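Side-chain contacts in orotidine 5'-phosphate decarboxylase (Streptomyces avermitilis, PDB 3V75), which probably catalyses the decarboxylation of orotidine 5'-phosphate to UMP, the last step of de novo UMP biosynthesis: residues M22-E25 / A29-S32; F88-G93 / A118-I123; E132-L135 / P140-S143; L163-G168 / G215-V220. All coordinates share one frame; numbering follows the deposited sequence. Where two conformers were deposited one is given.

Contact 1. Residues M22-E25 / A29-S32; sequences MSLE and ARLS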
loop_
_atom_site.group_PDB
_atom_site.type_symbol
_atom_site.label_atom_id
_atom_site.label_comp_id
_atom_site.label_asym_id
_atom_site.label_seq_id
_atom_site.Cartn_x
_atom_site.Cartn_y
_atom_site.Cartn_z
HETATM N N MSE A 22 -7.395 -16.778 -24.034
HETATM C CA MSE A 22 -6.096 -17.451 -24.049
HETATM C C MSE A 22 -5.288 -16.873 -22.894
HETATM O O MSE A 22 -5.459 -15.689 -22.602
HETATM C CB MSE A 22 -5.377 -17.214 -25.376
HETATM C CG MSE A 22 -4.758 -18.465 -25.977
HETATM SE SE MSE A 22 -3.307 -18.065 -27.217
HETATM C CE MSE A 22 -4.323 -17.095 -28.569
ATOM N N SER A 23 -4.432 -17.663 -22.246
ATOM C CA SER A 23 -3.669 -17.108 -21.115
ATOM C C SER A 23 -2.422 -16.369 -21.642
ATOM O O SER A 23 -1.788 -16.827 -22.603
ATOM C CB SER A 23 -3.250 -18.169 -20.059
ATOM O OG SER A 23 -4.264 -19.198 -19.894
ATOM N N LEU A 24 -2.062 -15.250 -20.988
ATOM C CA LEU A 24 -0.738 -14.664 -21.206
ATOM C C LEU A 24 0.275 -15.692 -20.760
ATOM O O LEU A 24 0.069 -16.368 -19.723
ATOM C CB LEU A 24 -0.501 -13.444 -20.364
ATOM C CG LEU A 24 -0.974 -12.103 -20.815
ATOM C CD1 LEU A 24 -0.731 -11.121 -19.694
ATOM C CD2 LEU A 24 -0.178 -11.754 -22.111
ATOM N N GLU A 25 1.369 -15.796 -21.520
ATOM C CA GLU A 25 2.536 -16.586 -21.119
ATOM C C GLU A 25 3.032 -16.075 -19.750
ATOM O O GLU A 25 2.816 -14.919 -19.395
ATOM C CB GLU A 25 3.606 -16.480 -22.223
ATOM C CG GLU A 25 5.026 -16.941 -21.800
ATOM C CD GLU A 25 6.127 -16.935 -22.888
ATOM O OE1 GLU A 25 6.300 -15.944 -23.657
ATOM O OE2 GLU A 25 6.853 -17.971 -22.903
ATOM N N ALA A 29 8.891 -15.540 -18.094
ATOM C CA ALA A 29 9.268 -15.796 -19.468
ATOM C C ALA A 29 9.066 -14.558 -20.347
ATOM O O ALA A 29 9.918 -14.241 -21.205
ATOM C CB ALA A 29 8.462 -16.975 -20.037
ATOM N N ARG A 30 7.936 -13.867 -20.189
ATOM C CA ARG A 30 7.680 -12.684 -21.019
ATOM C C ARG A 30 8.698 -11.579 -20.715
ATOM O O ARG A 30 9.157 -10.887 -21.637
ATOM C CB ARG A 30 6.242 -12.183 -20.811
ATOM C CG ARG A 30 5.200 -13.212 -21.292
ATOM C CD ARG A 30 3.779 -12.610 -21.298
ATOM N NE ARG A 30 3.327 -12.224 -19.953
ATOM C CZ ARG A 30 3.007 -10.985 -19.575
ATOM N NH1 ARG A 30 3.098 -9.968 -20.437
ATOM N NH2 ARG A 30 2.610 -10.747 -18.329
ATOM N N LEU A 31 9.039 -11.426 -19.444
ATOM C CA LEU A 31 9.996 -10.397 -19.022
ATOM C C LEU A 31 11.401 -10.722 -19.592
ATOM O O LEU A 31 12.090 -9.844 -20.110
ATOM C CB LEU A 31 10.027 -10.339 -17.498
ATOM C CG LEU A 31 11.161 -9.476 -16.928
ATOM C CD1 LEU A 31 10.920 -8.006 -17.336
ATOM C CD2 LEU A 31 11.243 -9.606 -15.453
ATOM N N SER A 32 11.824 -11.983 -19.474
ATOM C CA SER A 32 13.127 -12.420 -19.996
ATOM C C SER A 32 13.194 -12.106 -21.496
ATOM O O SER A 32 14.212 -11.552 -21.994
ATOM C CB SER A 32 13.314 -13.929 -19.750
ATOM O OG SER A 32 14.563 -14.379 -20.262
#

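Contact 2. Residues F88-G93 / A118-I123; sequences FFERFG and AKRGDI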
loop_
_atom_site.group_PDB
_atom_site.type_symbol
_atom_site.label_atom_id
_atom_site.label_comp_id
_atom_site.label_asym_id
_atom_site.label_seq_id
_atom_site.Cartn_x
_atom_site.Cartn_y
_atom_site.Cartn_z
ATOM N N PHE A 88 2.007 8.975 -7.212
ATOM C CA PHE A 88 2.037 10.261 -7.910
ATOM C C PHE A 88 0.752 10.523 -8.697
ATOM O O PHE A 88 0.463 11.661 -9.034
ATOM C CB PHE A 88 3.271 10.364 -8.818
ATOM C CG PHE A 88 4.572 10.243 -8.057
ATOM C CD1 PHE A 88 4.784 10.971 -6.894
ATOM C CD2 PHE A 88 5.589 9.416 -8.515
ATOM C CE1 PHE A 88 6.026 10.841 -6.186
ATOM C CE2 PHE A 88 6.778 9.303 -7.822
ATOM C CZ PHE A 88 6.976 10.008 -6.666
ATOM N N PHE A 89 -0.003 9.458 -8.980
ATOM C CA PHE A 89 -1.312 9.560 -9.623
ATOM C C PHE A 89 -2.401 9.701 -8.528
ATOM O O PHE A 89 -3.327 10.501 -8.653
ATOM C CB PHE A 89 -1.546 8.304 -10.484
ATOM C CG PHE A 89 -0.592 8.175 -11.627
ATOM C CD1 PHE A 89 -0.955 8.607 -12.912
ATOM C CD2 PHE A 89 0.682 7.659 -11.418
ATOM C CE1 PHE A 89 -0.067 8.511 -13.987
ATOM C CE2 PHE A 89 1.589 7.547 -12.494
ATOM C CZ PHE A 89 1.202 7.981 -13.790
ATOM N N GLU A 90 -2.267 8.910 -7.450
ATOM C CA GLU A 90 -3.296 8.871 -6.407
ATOM C C GLU A 90 -3.458 10.212 -5.728
ATOM O O GLU A 90 -4.524 10.517 -5.180
ATOM C CB GLU A 90 -2.934 7.843 -5.332
ATOM C CG GLU A 90 -2.960 6.427 -5.800
ATOM C CD GLU A 90 -2.653 5.466 -4.675
ATOM O OE1 GLU A 90 -3.094 5.712 -3.525
ATOM O OE2 GLU A 90 -1.943 4.465 -4.922
ATOM N N ARG A 91 -2.387 11.017 -5.722
ATOM C CA ARG A 91 -2.454 12.331 -5.068
ATOM C C ARG A 91 -3.497 13.239 -5.717
ATOM O O ARG A 91 -3.948 14.201 -5.096
ATOM C CB ARG A 91 -1.061 13.009 -5.015
ATOM C CG ARG A 91 -0.549 13.423 -6.377
ATOM C CD ARG A 91 0.961 13.668 -6.307
ATOM N NE ARG A 91 1.537 14.041 -7.609
ATOM C CZ ARG A 91 1.750 15.308 -7.975
ATOM N NH1 ARG A 91 1.414 16.308 -7.158
ATOM N NH2 ARG A 91 2.286 15.571 -9.172
ATOM N N PHE A 92 -3.891 12.916 -6.954
ATOM C CA PHE A 92 -4.975 13.645 -7.625
ATOM C C PHE A 92 -6.334 12.921 -7.545
ATOM O O PHE A 92 -7.276 13.310 -8.231
ATOM C CB PHE A 92 -4.597 13.977 -9.085
ATOM C CG PHE A 92 -3.394 14.877 -9.195
ATOM C CD1 PHE A 92 -3.411 16.158 -8.629
ATOM C CD2 PHE A 92 -2.225 14.416 -9.791
ATOM C CE1 PHE A 92 -2.270 16.990 -8.709
ATOM C CE2 PHE A 92 -1.077 15.247 -9.871
ATOM C CZ PHE A 92 -1.118 16.510 -9.339
ATOM N N GLY A 93 -6.442 11.909 -6.695
ATOM C CA GLY A 93 -7.708 11.197 -6.516
ATOM C C GLY A 93 -8.117 10.412 -7.755
ATOM O O GLY A 93 -7.266 9.948 -8.555
ATOM N N ALA A 118 2.881 -0.032 -6.592
ATOM C CA ALA A 118 1.825 0.404 -5.679
ATOM C C ALA A 118 2.069 -0.101 -4.244
ATOM O O ALA A 118 1.381 0.323 -3.292
ATOM C CB ALA A 118 0.479 -0.075 -6.198
ATOM N N LYS A 119 3.050 -0.993 -4.085
ATOM C CA LYS A 119 3.457 -1.491 -2.750
ATOM C C LYS A 119 2.255 -1.817 -1.864
ATOM O O LYS A 119 2.129 -1.321 -0.738
ATOM C CB LYS A 119 4.437 -0.532 -2.063
ATOM C CG LYS A 119 5.770 -0.410 -2.838
ATOM C CD LYS A 119 6.753 0.435 -2.035
ATOM C CE LYS A 119 8.097 0.645 -2.803
ATOM N NZ LYS A 119 7.891 1.479 -4.050
ATOM N N ARG A 120 1.370 -2.660 -2.396
ATOM C CA ARG A 120 0.159 -3.032 -1.632
ATOM C C ARG A 120 0.459 -4.203 -0.722
ATOM O O ARG A 120 1.305 -5.056 -1.012
ATOM C CB ARG A 120 -0.984 -3.415 -2.585
ATOM C CG ARG A 120 -1.347 -2.304 -3.589
ATOM C CD ARG A 120 -1.724 -0.998 -2.878
ATOM N NE ARG A 120 -2.526 -0.104 -3.746
ATOM C CZ ARG A 120 -2.251 1.171 -4.064
ATOM N NH1 ARG A 120 -1.126 1.758 -3.622
ATOM N NH2 ARG A 120 -3.119 1.838 -4.821
ATOM N N GLY A 121 -0.291 -4.297 0.364
ATOM C CA GLY A 121 -0.128 -5.444 1.247
ATOM C C GLY A 121 -1.260 -5.475 2.254
ATOM O O GLY A 121 -1.391 -4.550 3.067
ATOM N N ASP A 122 -2.081 -6.523 2.196
ATOM C CA ASP A 122 -3.192 -6.670 3.133
ATOM C C ASP A 122 -3.508 -8.178 3.268
ATOM O O ASP A 122 -2.694 -9.021 2.858
ATOM C CB ASP A 122 -4.407 -5.852 2.660
ATOM C CG ASP A 122 -5.239 -5.295 3.818
ATOM O OD1 ASP A 122 -5.573 -6.085 4.748
ATOM O OD2 ASP A 122 -5.535 -4.075 3.817
ATOM N N ILE A 123 -4.666 -8.513 3.829
ATOM C CA ILE A 123 -4.953 -9.885 4.241
ATOM C C ILE A 123 -6.197 -10.416 3.532
ATOM O O ILE A 123 -7.172 -9.669 3.313
ATOM C CB ILE A 123 -5.237 -9.841 5.771
ATOM C CG1 ILE A 123 -3.897 -9.642 6.520
ATOM C CG2 ILE A 123 -6.009 -11.007 6.297
ATOM C CD1 ILE A 123 -4.183 -8.933 7.915
#

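Contact 3. Residues E132-L135 / P140-S143; sequences EAFL and PLFS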
loop_
_atom_site.group_PDB
_atom_site.type_symbol
_atom_site.label_atom_id
_atom_site.label_comp_id
_atom_site.label_asym_id
_atom_site.label_seq_id
_atom_site.Cartn_x
_atom_site.Cartn_y
_atom_site.Cartn_z
ATOM N N GLU A 132 -7.342 -8.245 -7.660
ATOM C CA GLU A 132 -8.452 -8.000 -8.609
ATOM C C GLU A 132 -8.187 -6.666 -9.362
ATOM O O GLU A 132 -8.459 -6.535 -10.556
ATOM C CB GLU A 132 -9.832 -7.960 -7.859
ATOM C CG GLU A 132 -11.092 -7.584 -8.693
ATOM C CD GLU A 132 -12.456 -7.670 -7.914
ATOM O OE1 GLU A 132 -12.563 -8.553 -7.019
ATOM O OE2 GLU A 132 -13.407 -6.944 -8.235
ATOM N N ALA A 133 -7.724 -5.655 -8.610
ATOM C CA ALA A 133 -7.488 -4.329 -9.200
ATOM C C ALA A 133 -6.340 -4.360 -10.224
ATOM O O ALA A 133 -6.415 -3.693 -11.262
ATOM C CB ALA A 133 -7.134 -3.321 -8.102
ATOM N N PHE A 134 -5.278 -5.107 -9.925
ATOM C CA PHE A 134 -4.041 -4.967 -10.705
ATOM C C PHE A 134 -3.623 -6.202 -11.513
ATOM O O PHE A 134 -2.735 -6.082 -12.374
ATOM C CB PHE A 134 -2.884 -4.595 -9.776
ATOM C CG PHE A 134 -3.066 -3.274 -9.087
ATOM C CD1 PHE A 134 -3.059 -2.105 -9.819
ATOM C CD2 PHE A 134 -3.280 -3.200 -7.715
ATOM C CE1 PHE A 134 -3.246 -0.857 -9.187
ATOM C CE2 PHE A 134 -3.465 -1.991 -7.082
ATOM C CZ PHE A 134 -3.449 -0.790 -7.815
ATOM N N LEU A 135 -4.171 -7.385 -11.225
ATOM C CA LEU A 135 -3.582 -8.636 -11.741
ATOM C C LEU A 135 -4.548 -9.499 -12.495
ATOM O O LEU A 135 -4.209 -10.621 -12.857
ATOM C CB LEU A 135 -2.945 -9.450 -10.603
ATOM C CG LEU A 135 -1.786 -8.725 -9.898
ATOM C CD1 LEU A 135 -1.442 -9.402 -8.575
ATOM C CD2 LEU A 135 -0.543 -8.553 -10.807
ATOM N N PRO A 140 -9.436 -2.345 -15.037
ATOM C CA PRO A 140 -8.934 -1.194 -15.792
ATOM C C PRO A 140 -7.518 -0.825 -15.323
ATOM O O PRO A 140 -6.961 0.027 -15.972
ATOM C CB PRO A 140 -9.920 -0.062 -15.429
ATOM C CG PRO A 140 -10.388 -0.460 -14.028
ATOM C CD PRO A 140 -10.552 -1.959 -14.143
ATOM N N LEU A 141 -6.978 -1.443 -14.257
ATOM C CA LEU A 141 -5.542 -1.238 -13.909
ATOM C C LEU A 141 -4.639 -2.459 -14.150
ATOM O O LEU A 141 -3.540 -2.543 -13.571
ATOM C CB LEU A 141 -5.368 -0.694 -12.487
ATOM C CG LEU A 141 -5.981 0.687 -12.236
ATOM C CD1 LEU A 141 -6.317 0.878 -10.751
ATOM C CD2 LEU A 141 -4.978 1.746 -12.665
ATOM N N PHE A 142 -5.095 -3.403 -14.988
ATOM C CA PHE A 142 -4.341 -4.644 -15.217
ATOM C C PHE A 142 -2.904 -4.336 -15.612
ATOM O O PHE A 142 -2.674 -3.611 -16.588
ATOM C CB PHE A 142 -4.966 -5.506 -16.319
ATOM C CG PHE A 142 -4.206 -6.805 -16.594
ATOM C CD1 PHE A 142 -3.874 -7.673 -15.566
ATOM C CD2 PHE A 142 -3.848 -7.157 -17.889
ATOM C CE1 PHE A 142 -3.181 -8.874 -15.808
ATOM C CE2 PHE A 142 -3.198 -8.386 -18.151
ATOM C CZ PHE A 142 -2.833 -9.216 -17.110
ATOM N N SER A 143 -1.965 -4.914 -14.879
ATOM C CA SER A 143 -0.536 -4.699 -15.082
ATOM C C SER A 143 0.161 -6.059 -15.155
ATOM O O SER A 143 -0.353 -7.067 -14.660
ATOM C CB SER A 143 0.032 -3.867 -13.919
ATOM O OG SER A 143 -0.616 -2.595 -13.835
#

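Contact 4. Residues L163-G168 / G215-V220; sequences LARESG and GSFGAV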
loop_
_atom_site.group_PDB
_atom_site.type_symbol
_atom_site.label_atom_id
_atom_site.label_comp_id
_atom_site.label_asym_id
_atom_site.label_seq_id
_atom_site.Cartn_x
_atom_site.Cartn_y
_atom_site.Cartn_z
ATOM N N LEU A 163 -3.520 -15.440 -8.104
ATOM C CA LEU A 163 -4.166 -14.758 -9.230
ATOM C C LEU A 163 -3.138 -14.352 -10.275
ATOM O O LEU A 163 -3.402 -14.457 -11.482
ATOM C CB LEU A 163 -4.957 -13.543 -8.742
ATOM C CG LEU A 163 -5.727 -12.851 -9.861
ATOM C CD1 LEU A 163 -6.560 -13.857 -10.735
ATOM C CD2 LEU A 163 -6.622 -11.707 -9.305
ATOM N N ALA A 164 -1.969 -13.909 -9.822
ATOM C CA ALA A 164 -0.888 -13.601 -10.759
ATOM C C ALA A 164 -0.546 -14.830 -11.612
ATOM O O ALA A 164 -0.429 -14.720 -12.853
ATOM C CB ALA A 164 0.325 -13.116 -10.026
ATOM N N ARG A 165 -0.387 -16.009 -10.993
ATOM C CA ARG A 165 -0.069 -17.199 -11.798
ATOM C C ARG A 165 -1.151 -17.440 -12.853
ATOM O O ARG A 165 -0.864 -17.820 -13.980
ATOM C CB ARG A 165 -0.009 -18.469 -10.956
ATOM C CG ARG A 165 1.117 -18.588 -10.012
ATOM C CD ARG A 165 1.146 -20.062 -9.454
ATOM N NE ARG A 165 2.194 -20.160 -8.437
ATOM C CZ ARG A 165 3.467 -20.310 -8.784
ATOM N NH1 ARG A 165 3.777 -20.437 -10.086
ATOM N NH2 ARG A 165 4.419 -20.366 -7.867
ATOM N N GLU A 166 -2.416 -17.290 -12.454
ATOM C CA GLU A 166 -3.526 -17.538 -13.366
ATOM C C GLU A 166 -3.562 -16.582 -14.565
ATOM O O GLU A 166 -3.940 -16.984 -15.657
ATOM C CB GLU A 166 -4.865 -17.472 -12.620
ATOM C CG GLU A 166 -5.048 -18.618 -11.648
ATOM C CD GLU A 166 -6.338 -18.532 -10.873
ATOM O OE1 GLU A 166 -7.110 -17.560 -11.048
ATOM O OE2 GLU A 166 -6.619 -19.505 -10.117
ATOM N N SER A 167 -3.164 -15.328 -14.362
ATOM C CA SER A 167 -3.207 -14.291 -15.412
ATOM C C SER A 167 -1.926 -14.197 -16.228
ATOM O O SER A 167 -1.883 -13.466 -17.206
ATOM C CB SER A 167 -3.419 -12.921 -14.784
ATOM O OG SER A 167 -4.665 -12.855 -14.126
ATOM N N GLY A 168 -0.880 -14.893 -15.807
ATOM C CA GLY A 168 0.424 -14.741 -16.459
ATOM C C GLY A 168 1.109 -13.444 -16.011
ATOM O O GLY A 168 2.034 -12.946 -16.702
ATOM N N GLY A 215 11.358 -17.444 -13.207
ATOM C CA GLY A 215 10.075 -17.451 -12.526
ATOM C C GLY A 215 9.398 -16.087 -12.543
ATOM O O GLY A 215 10.012 -15.068 -12.897
ATOM N N SER A 216 8.141 -16.038 -12.100
ATOM C CA SER A 216 7.350 -14.807 -12.138
ATOM C C SER A 216 7.344 -13.991 -10.863
ATOM O O SER A 216 6.759 -12.908 -10.840
ATOM C CB SER A 216 5.889 -15.117 -12.514
ATOM O OG SER A 216 5.794 -15.682 -13.801
ATOM N N PHE A 217 7.990 -14.511 -9.808
ATOM C CA PHE A 217 7.893 -13.900 -8.484
ATOM C C PHE A 217 9.239 -13.336 -8.078
ATOM O O PHE A 217 10.182 -14.068 -7.802
ATOM C CB PHE A 217 7.243 -14.901 -7.501
ATOM C CG PHE A 217 5.877 -15.311 -7.983
ATOM C CD1 PHE A 217 4.807 -14.434 -7.854
ATOM C CD2 PHE A 217 5.697 -16.470 -8.714
ATOM C CE1 PHE A 217 3.538 -14.750 -8.401
ATOM C CE2 PHE A 217 4.429 -16.795 -9.247
ATOM C CZ PHE A 217 3.367 -15.924 -9.087
ATOM N N GLY A 218 9.310 -12.011 -8.111
ATOM C CA GLY A 218 10.593 -11.327 -7.940
ATOM C C GLY A 218 10.655 -10.565 -6.645
ATOM O O GLY A 218 9.703 -10.563 -5.844
ATOM N N ALA A 219 11.808 -9.925 -6.424
ATOM C CA ALA A 219 12.061 -9.123 -5.227
ATOM C C ALA A 219 12.468 -7.707 -5.638
ATOM O O ALA A 219 13.093 -7.525 -6.689
ATOM C CB ALA A 219 13.212 -9.735 -4.404
ATOM N N VAL A 220 12.165 -6.730 -4.785
ATOM C CA VAL A 220 12.741 -5.398 -4.921
ATOM C C VAL A 220 14.049 -5.392 -4.104
ATOM O O VAL A 220 14.043 -5.694 -2.901
ATOM C CB VAL A 220 11.784 -4.301 -4.418
ATOM C CG1 VAL A 220 12.459 -2.919 -4.599
ATOM C CG2 VAL A 220 10.444 -4.397 -5.199
#

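Contact 1. Residues M22-E25 / A29-S32
Arg30 reaches back from helix 27-38 to the strip of chain that precedes it, and its NE donates to the backbone carbonyl of Glu25 (NE to O 2.8 Å). The bond is short but bent, 132° at the hydrogen, and it enters 31° off the carbonyl plane. A bend at chi3 (-63°) turns the guanidinium group out of the line of its aliphatic stem and across Leu24. There, Leu24 CD1 covers one face of the group, toward its rim, 3.6 Å from Arg30 NH2. The Glu25 side chain runs past the Arg30 stem in the opposite direction, with CB of Glu25 3.8 Å from CG of Arg30. It is partly exposed, and its carboxylate makes no bond across the contact: OE2 of Glu25 rests 3.4 Å from the methyl CB of Ala29, and OE1 forms a salt bridge with Arg33, further along the helix. Of the other guanidinium nitrogens, NH1 forms a salt bridge with Asp144 and NH2 a hydrogen bond to the carbonyl of Gly168. Helix 27-38 meanwhile packs through Arg30 and Leu31 on Leu113, at the start of strand 113-120, and so lies against the N-terminal end of the barrel strands.

Contact 2. Residues F88-G93 / A118-I123
Arg120, the last residue of barrel strand 113-120, holds a single oxygen of Glu90 with both terminal nitrogens. Its CB leaves the backbone to one side of the Glu90 segment, and only the end of the chain comes near it. A bend at chi2 (-57°) lays the stem beside Ala118: Arg120 CG comes 3.9 Å from Ala118 CB, and Arg120 CD passes 3.4 Å from Ala118 O. Beyond the bend, Arg120 NE packs 3.9 Å from CE2 of Phe134, on helix 124-134. The guanidinium then spreads with one face over the methyl of Ala118. Arg120 NH1 donates back to Ala118 O (2.9 Å), which fixes the rotation of the group, and also to Glu90 OE2 (3.1 Å). Arg120 NH2 completes the salt bridge, 2.9 Å from Glu90 OE2. That oxygen lies in the guanidinium plane, while the carboxylate stands almost perpendicular to it, at 86°. NH1 uses the syn lone pair of OE2, whereas NH2 comes from above the carboxylate plane; Ser86 OG is a further partner of OE2. Beside them Lys119, the predicted proton donor, pairs with Asp117 and with Asp122 of the second subunit, consistent with the DxKxxD motif of the family, whose last aspartate serves the other subunit's site. Arg120 NH2 and Glu90 OE1 also pair reciprocally with Glu90 and Arg120 of that subunit, and the four groups probably offset one another's charge in the buried interface.

Contact 3. Residues E132-L135 / P140-S143
Phe134 and Ser143 meet through their backbones in the turn that carries a beta-alpha-beta unit of the TIM barrel from helix 124-134 toward strand 145-148. The amide of Ser143 donates to the carbonyl of Phe134, N to O 2.9 Å and fairly straight at 158°, so the end of the helix is tied to the chain entering the strand. The same carbonyl takes a CA-H...O contact from Phe142, CA to O 3.6 Å. Leu141 lies alongside the Phe134 side chain, both pointing the same way, with Leu141 CB 3.8 Å from Phe134 CD1. The ring of Phe142 meets Leu135 by way of a chi1 of 180°, which places CG anti to its own backbone nitrogen and brings Phe142 CE1 3.6 Å from Leu135 O. Next outward, Ser139 OG binds both the carbonyl of Ala133 and the amide of Leu141, bracing the turn. Leu141 also packs on Leu100 of helix 93-109 and on Gly93 of the second subunit, while Phe134 reaches Met116 and Leu146 on two neighbouring strands. Ser143 secures the turn from its own side: its OG donates to Leu141 O at 2.9 Å.

Contact 4. Residues L163-G168 / G215-V220
A chi1 of -58° places CG of Phe217 anti to the carbonyl carbon and sets the ring against Ala164 and Arg165, and an extended stem from CG to NE carries the Arg165 guanidinium over to meet it. The contact belongs to the alpha/beta layering of the TIM barrel: strand 217-221 lies beside strand 170-176, and helix 158-167, which leads into that neighbour, packs outside the barrel wall. The helix touches the rim of the ring. Ala164 CB sits near the ring plane, 4.0 Å from Phe217 CE1, and Arg165 CG also comes in at the edge, 3.6 Å from Phe217 CZ. Further along the arginine the relation is reversed. Here the guanidinium offers a face, and CE2 of Phe217 stands 3.7 Å from Arg165 CZ, over the middle of the charged group. With the two planes 57° apart and the side chains crossing at about a right angle, the ring edge points into the guanidinium face, which is not a parallel stack. The same guanidinium also forms a salt bridge, NH2 to Glu207 on helix 196-207. That helix also touches Phe217 through Leu204 and Glu207, and Leu171 adds a contact from the adjacent strand, so the phenyl group is buried among two helices and the barrel wall. Its own neighbour in sequence covers part of one face: Ser216 CB lies 3.9 Å above the Phe217 ring plane, toward the rim.

Contact 2 lies at the C-terminal end of strand 113-120, where TIM-barrel active sites sit, whereas contacts 1, 3 and 4 adjoin helix ends and strand starts. The centres of contacts 1 and 2 are about 25 Å apart. Contacts 3 and 4 are joined by a probable hydrogen bond from Ser167 OG to Leu135 O (2.6 Å). Contact 1 packs on contact 4 through Leu24 CB, 3.4 Å from Ser167 O, and on contact 3 through Leu24 CD1, which is 3.8 Å from Phe142 CZ. Contact 2 holds the predicted proton donor, Lys119; contact 3 is near it, the side chain of Phe134 about 9 Å from that of Lys119. Contacts 2 and 3 both touch the second subunit, whereas contacts 1 and 4 do not.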